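Local coordinates for ribonuclease P protein component 3 (Thermococcus kodakarensis KOD1, PDB 3WYZ), which probably serves as a protein subunit of ribonuclease P, the RNA-based enzyme that cleaves precursor tRNAs to generate their mature 5' ends, at residues L89-G94 / S105-L110; I111-G116 / V135-S140. All coordinates share one frame; numbering follows the deposited sequence.

Interaction 1 (L89-G94 / S105-L110)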
loop_
_atom_site.group_PDB
_atom_site.type_symbol
_atom_site.label_atom_id
_atom_site.label_comp_id
_atom_site.label_asym_id
_atom_site.label_seq_id
_atom_site.Cartn_x
_atom_site.Cartn_y
_atom_site.Cartn_z
ATOM N N LEU A 89 5.780 -7.637 0.906
ATOM C CA LEU A 89 4.586 -8.181 1.521
ATOM C C LEU A 89 3.665 -7.039 1.930
ATOM O O LEU A 89 3.955 -6.308 2.875
ATOM C CB LEU A 89 4.957 -9.053 2.725
ATOM C CG LEU A 89 3.837 -9.912 3.329
ATOM C CD1 LEU A 89 3.274 -10.875 2.300
ATOM C CD2 LEU A 89 4.344 -10.680 4.547
ATOM N N TYR A 90 2.572 -6.876 1.192
ATOM C CA TYR A 90 1.508 -5.956 1.574
ATOM C C TYR A 90 0.386 -6.724 2.258
ATOM O O TYR A 90 0.220 -7.922 2.037
ATOM C CB TYR A 90 0.921 -5.240 0.357
ATOM C CG TYR A 90 1.863 -4.357 -0.429
ATOM C CD1 TYR A 90 3.029 -3.835 0.136
ATOM C CD2 TYR A 90 1.552 -3.999 -1.732
ATOM C CE1 TYR A 90 3.871 -3.016 -0.594
ATOM C CE2 TYR A 90 2.380 -3.177 -2.461
ATOM C CZ TYR A 90 3.540 -2.690 -1.893
ATOM O OH TYR A 90 4.356 -1.874 -2.637
ATOM N N VAL A 91 -0.380 -6.020 3.087
ATOM C CA VAL A 91 -1.583 -6.571 3.699
ATOM C C VAL A 91 -2.728 -5.586 3.505
ATOM O O VAL A 91 -2.577 -4.393 3.748
ATOM C CB VAL A 91 -1.387 -6.859 5.201
ATOM C CG1 VAL A 91 -2.692 -7.329 5.843
ATOM C CG2 VAL A 91 -0.298 -7.895 5.404
ATOM N N GLN A 92 -3.867 -6.104 3.056
ATOM C CA GLN A 92 -5.082 -5.322 2.905
ATOM C C GLN A 92 -5.651 -4.996 4.282
ATOM O O GLN A 92 -5.926 -5.901 5.073
ATOM C CB GLN A 92 -6.108 -6.119 2.097
ATOM C CG GLN A 92 -7.439 -5.423 1.838
ATOM C CD GLN A 92 -7.435 -4.621 0.553
ATOM O OE1 GLN A 92 -6.838 -3.548 0.488
ATOM N NE2 GLN A 92 -8.100 -5.138 -0.477
ATOM N N GLY A 93 -5.820 -3.702 4.557
ATOM C CA GLY A 93 -6.420 -3.242 5.798
ATOM C C GLY A 93 -7.932 -3.359 5.778
ATOM O O GLY A 93 -8.520 -3.639 4.740
ATOM N N GLY A 94 -8.562 -3.141 6.930
ATOM C CA GLY A 94 -10.017 -3.190 7.041
ATOM C C GLY A 94 -10.522 -3.925 8.268
ATOM O O GLY A 94 -11.540 -3.539 8.853
ATOM N N SER A 105 3.778 -8.061 12.826
ATOM C CA SER A 105 4.651 -8.962 12.078
ATOM C C SER A 105 5.757 -8.279 11.258
ATOM O O SER A 105 6.573 -8.963 10.647
ATOM C CB SER A 105 3.809 -9.842 11.162
ATOM O OG SER A 105 2.858 -10.556 11.927
ATOM N N GLY A 106 5.795 -6.948 11.243
ATOM C CA GLY A 106 6.851 -6.221 10.534
ATOM C C GLY A 106 6.727 -6.348 9.026
ATOM O O GLY A 106 7.711 -6.544 8.315
ATOM N N VAL A 107 5.500 -6.237 8.540
ATOM C CA VAL A 107 5.217 -6.331 7.118
ATOM C C VAL A 107 5.662 -5.030 6.430
ATOM O O VAL A 107 5.798 -3.991 7.085
ATOM C CB VAL A 107 3.707 -6.622 6.898
ATOM C CG1 VAL A 107 2.883 -5.345 6.766
ATOM C CG2 VAL A 107 3.506 -7.510 5.702
ATOM N N ASP A 108 5.903 -5.089 5.121
ATOM C CA ASP A 108 6.388 -3.916 4.376
ATOM C C ASP A 108 5.382 -2.769 4.415
ATOM O O ASP A 108 5.756 -1.619 4.627
ATOM C CB ASP A 108 6.709 -4.279 2.920
ATOM C CG ASP A 108 7.920 -5.197 2.797
ATOM O OD1 ASP A 108 9.032 -4.764 3.173
ATOM O OD2 ASP A 108 7.760 -6.353 2.332
ATOM N N ALA A 109 4.105 -3.076 4.204
ATOM C CA ALA A 109 3.080 -2.037 4.217
ATOM C C ALA A 109 1.700 -2.562 4.562
ATOM O O ALA A 109 1.342 -3.681 4.198
ATOM C CB ALA A 109 3.033 -1.328 2.874
ATOM N N LEU A 110 0.939 -1.726 5.264
ATOM C CA LEU A 110 -0.478 -1.939 5.490
ATOM C C LEU A 110 -1.231 -0.992 4.569
ATOM O O LEU A 110 -1.102 0.225 4.692
ATOM C CB LEU A 110 -0.836 -1.646 6.948
ATOM C CG LEU A 110 -2.295 -1.838 7.366
ATOM C CD1 LEU A 110 -2.705 -3.292 7.202
ATOM C CD2 LEU A 110 -2.511 -1.373 8.803
#

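Interaction 2 (I111-G116 / V135-S140)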
loop_
_atom_site.group_PDB
_atom_site.type_symbol
_atom_site.label_atom_id
_atom_site.label_comp_id
_atom_site.label_asym_id
_atom_site.label_seq_id
_atom_site.Cartn_x
_atom_site.Cartn_y
_atom_site.Cartn_z
ATOM N N ILE A 111 -2.001 -1.557 3.643
ATOM C CA ILE A 111 -2.713 -0.774 2.645
ATOM C C ILE A 111 -4.122 -0.474 3.133
ATOM O O ILE A 111 -4.889 -1.397 3.417
ATOM C CB ILE A 111 -2.805 -1.520 1.296
ATOM C CG1 ILE A 111 -1.428 -2.007 0.827
ATOM C CG2 ILE A 111 -3.435 -0.631 0.231
ATOM C CD1 ILE A 111 -0.386 -0.920 0.641
ATOM N N SER A 112 -4.444 0.819 3.239
ATOM C CA SER A 112 -5.797 1.288 3.555
ATOM C C SER A 112 -6.425 0.599 4.774
ATOM O O SER A 112 -7.310 -0.234 4.619
ATOM C CB SER A 112 -6.708 1.101 2.340
ATOM O OG SER A 112 -6.265 1.884 1.253
ATOM N N PRO A 113 -5.975 0.954 5.990
ATOM C CA PRO A 113 -6.536 0.351 7.207
ATOM C C PRO A 113 -8.020 0.649 7.408
ATOM O O PRO A 113 -8.703 -0.093 8.116
ATOM C CB PRO A 113 -5.697 0.974 8.338
ATOM C CG PRO A 113 -5.046 2.178 7.734
ATOM C CD PRO A 113 -4.855 1.860 6.287
ATOM N N TRP A 114 -8.495 1.727 6.785
ATOM C CA TRP A 114 -9.901 2.141 6.829
ATOM C C TRP A 114 -10.808 1.334 5.893
ATOM O O TRP A 114 -12.031 1.425 5.988
ATOM C CB TRP A 114 -10.026 3.635 6.462
ATOM C CG TRP A 114 -9.395 3.961 5.140
ATOM C CD1 TRP A 114 -9.958 3.832 3.899
ATOM C CD2 TRP A 114 -8.060 4.440 4.925
ATOM N NE1 TRP A 114 -9.058 4.203 2.930
ATOM C CE2 TRP A 114 -7.883 4.574 3.532
ATOM C CE3 TRP A 114 -7.000 4.767 5.777
ATOM C CZ2 TRP A 114 -6.690 5.023 2.973
ATOM C CZ3 TRP A 114 -5.808 5.209 5.219
ATOM C CH2 TRP A 114 -5.663 5.331 3.830
ATOM N N PHE A 115 -10.216 0.567 4.979
ATOM C CA PHE A 115 -10.957 -0.067 3.882
ATOM C C PHE A 115 -12.183 -0.851 4.360
ATOM O O PHE A 115 -12.061 -1.815 5.104
ATOM C CB PHE A 115 -10.020 -0.984 3.077
ATOM C CG PHE A 115 -10.665 -1.617 1.875
ATOM C CD1 PHE A 115 -10.980 -0.857 0.761
ATOM C CD2 PHE A 115 -10.948 -2.978 1.855
ATOM C CE1 PHE A 115 -11.574 -1.440 -0.354
ATOM C CE2 PHE A 115 -11.538 -3.567 0.741
ATOM C CZ PHE A 115 -11.854 -2.796 -0.364
ATOM N N GLY A 116 -13.362 -0.417 3.929
ATOM C CA GLY A 116 -14.615 -1.091 4.274
ATOM C C GLY A 116 -15.046 -0.894 5.717
ATOM O O GLY A 116 -15.641 -1.788 6.310
ATOM N N VAL A 135 6.704 -0.240 9.738
ATOM C CA VAL A 135 5.674 -0.658 8.784
ATOM C C VAL A 135 5.032 0.562 8.122
ATOM O O VAL A 135 4.501 1.429 8.810
ATOM C CB VAL A 135 4.582 -1.494 9.478
ATOM C CG1 VAL A 135 3.500 -1.906 8.483
ATOM C CG2 VAL A 135 5.196 -2.726 10.134
ATOM N N ALA A 136 5.081 0.618 6.791
ATOM C CA ALA A 136 4.545 1.752 6.040
ATOM C C ALA A 136 3.027 1.691 5.928
ATOM O O ALA A 136 2.430 0.615 5.935
ATOM C CB ALA A 136 5.159 1.808 4.650
ATOM N N ILE A 137 2.407 2.860 5.819
ATOM C CA ILE A 137 0.972 2.947 5.547
ATOM C C ILE A 137 0.747 3.331 4.097
ATOM O O ILE A 137 1.257 4.353 3.649
ATOM C CB ILE A 137 0.275 3.971 6.460
ATOM C CG1 ILE A 137 0.465 3.586 7.929
ATOM C CG2 ILE A 137 -1.215 4.066 6.139
ATOM C CD1 ILE A 137 -0.194 2.279 8.337
ATOM N N GLY A 138 -0.031 2.511 3.389
ATOM C CA GLY A 138 -0.404 2.771 2.006
ATOM C C GLY A 138 -1.723 3.512 1.868
ATOM O O GLY A 138 -2.779 2.983 2.206
ATOM N N PHE A 139 -1.655 4.737 1.360
ATOM C CA PHE A 139 -2.842 5.539 1.088
ATOM C C PHE A 139 -3.312 5.300 -0.337
ATOM O O PHE A 139 -2.817 5.937 -1.273
ATOM C CB PHE A 139 -2.545 7.030 1.293
ATOM C CG PHE A 139 -2.333 7.409 2.724
ATOM C CD1 PHE A 139 -1.079 7.338 3.287
ATOM C CD2 PHE A 139 -3.391 7.836 3.502
ATOM C CE1 PHE A 139 -0.879 7.685 4.609
ATOM C CE2 PHE A 139 -3.204 8.184 4.826
ATOM C CZ PHE A 139 -1.945 8.109 5.380
ATOM N N SER A 140 -4.266 4.380 -0.494
ATOM C CA SER A 140 -4.768 3.995 -1.811
ATOM C C SER A 140 -5.794 5.005 -2.306
ATOM O O SER A 140 -6.666 5.422 -1.561
ATOM C CB SER A 140 -5.392 2.595 -1.769
ATOM O OG SER A 140 -6.614 2.601 -1.040
#

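Interaction 1 (L89-G94 / S105-L110)
L89 and D108 clasp each other where two neighbouring parallel strands of a TIM-barrel-like sheet begin; helix 96-104 makes the crossover between them, so the contact closes a beta-alpha-beta unit. The carboxylate of D108 reaches back to the earlier strand, and its OD2 accepts the amide hydrogen of L89 N at 2.8 Å in a nearly straight bond (171°), using the lone pair that faces away from the other oxygen. Aspartate suits this place because its short side chain can stand in for the backbone carbonyl that the parallel pattern would probably use here. The carbonyl of L89 is shared: D108 N and A109 N both donate to L89 O, each weakly, at 3.2 and 3.5 Å. Further along, V91 N donates to A109 O at 3.1 Å, nearly along the C=O axis; backbone bonds of Y90 to L67 and L69, and of V91 to I111, continue the sheet.

V107, on the way from the crossover helix into strand 109-111, packs on the side chains of the earlier strand. Its CG2 lies 3.4 Å from L89 CG, a tight fit, and also meets CG2 of V91, whose branches touch I98 and A102 of the crossover helix. The chi1 of L89 (-169°) sets CG beside the carbonyl carbon, on the side where V107 CG2 comes to 3.1 Å from L89 O, and the two side chains cross at about a right angle. On the other side, towards the barrel interior, the Y90 ring lies obliquely beside the small methyl of A109, and its hydroxyl is hydrogen-bonded to M16 O. G106, with positive phi, closes the helix in a Schellman motif. At the far end L110, on the helix side with V91, rests its CD1 4.0 Å from G93 CA.

Interaction 2 (I111-G116 / V135-S140)
S112 meets strand 136-140 through both backbone and side chain. Its N donates to G138 O, 2.9 Å away and in the carbonyl plane, one of the two bonds that make the parallel bridge of I111 with G138. Its hydroxyl faces that of S140: the two OG atoms are modelled 2.4 Å apart, too short for the exact geometry to be trusted; either could be the donor. S140 OG sits between its own backbone N and carbonyl carbon (chi1 70°), which brings it to S112.

G138, with no side chain, lets I111 CD1 come to 3.9 Å from its CA. Beyond the ladder, W114 CH2 touches F139 CD2 at 3.4 Å, the two rings oblique with planes at 35°. One face of the indole lies over S112 CA.

A type I turn from S112 to F115, closed by F115 N to S112 O, places W114, and its CG, between backbone N and carbonyl carbon (chi1 55°), carries the ring back towards F139. P113 suits such a turn and packs on I137; F158 and M159 of helix 149-168 also touch the indole. This is the C-terminal end of a strand opening into a beta-alpha loop, as in TIM-barrel-like folds.

Both contacts are buried, and they follow one another along the same parallel sheet: strand 109-111 takes part in each, with strand 88-92 on one side of it and strand 136-140 on the other. Probable hydrogen bonds from G93 N to I111 O and from G138 N to L110 O stitch them together. Interaction 1 runs along its strands from their start, where the carboxylate of the partly exposed D108 supplements the ladder, and aliphatic groups pack against the crossover helix. Interaction 2 lies where strand 109-111 gives way to its loop, and there one backbone bond, a close pair of serine hydroxyls of doubtful geometry and an oblique aromatic pair make the contact.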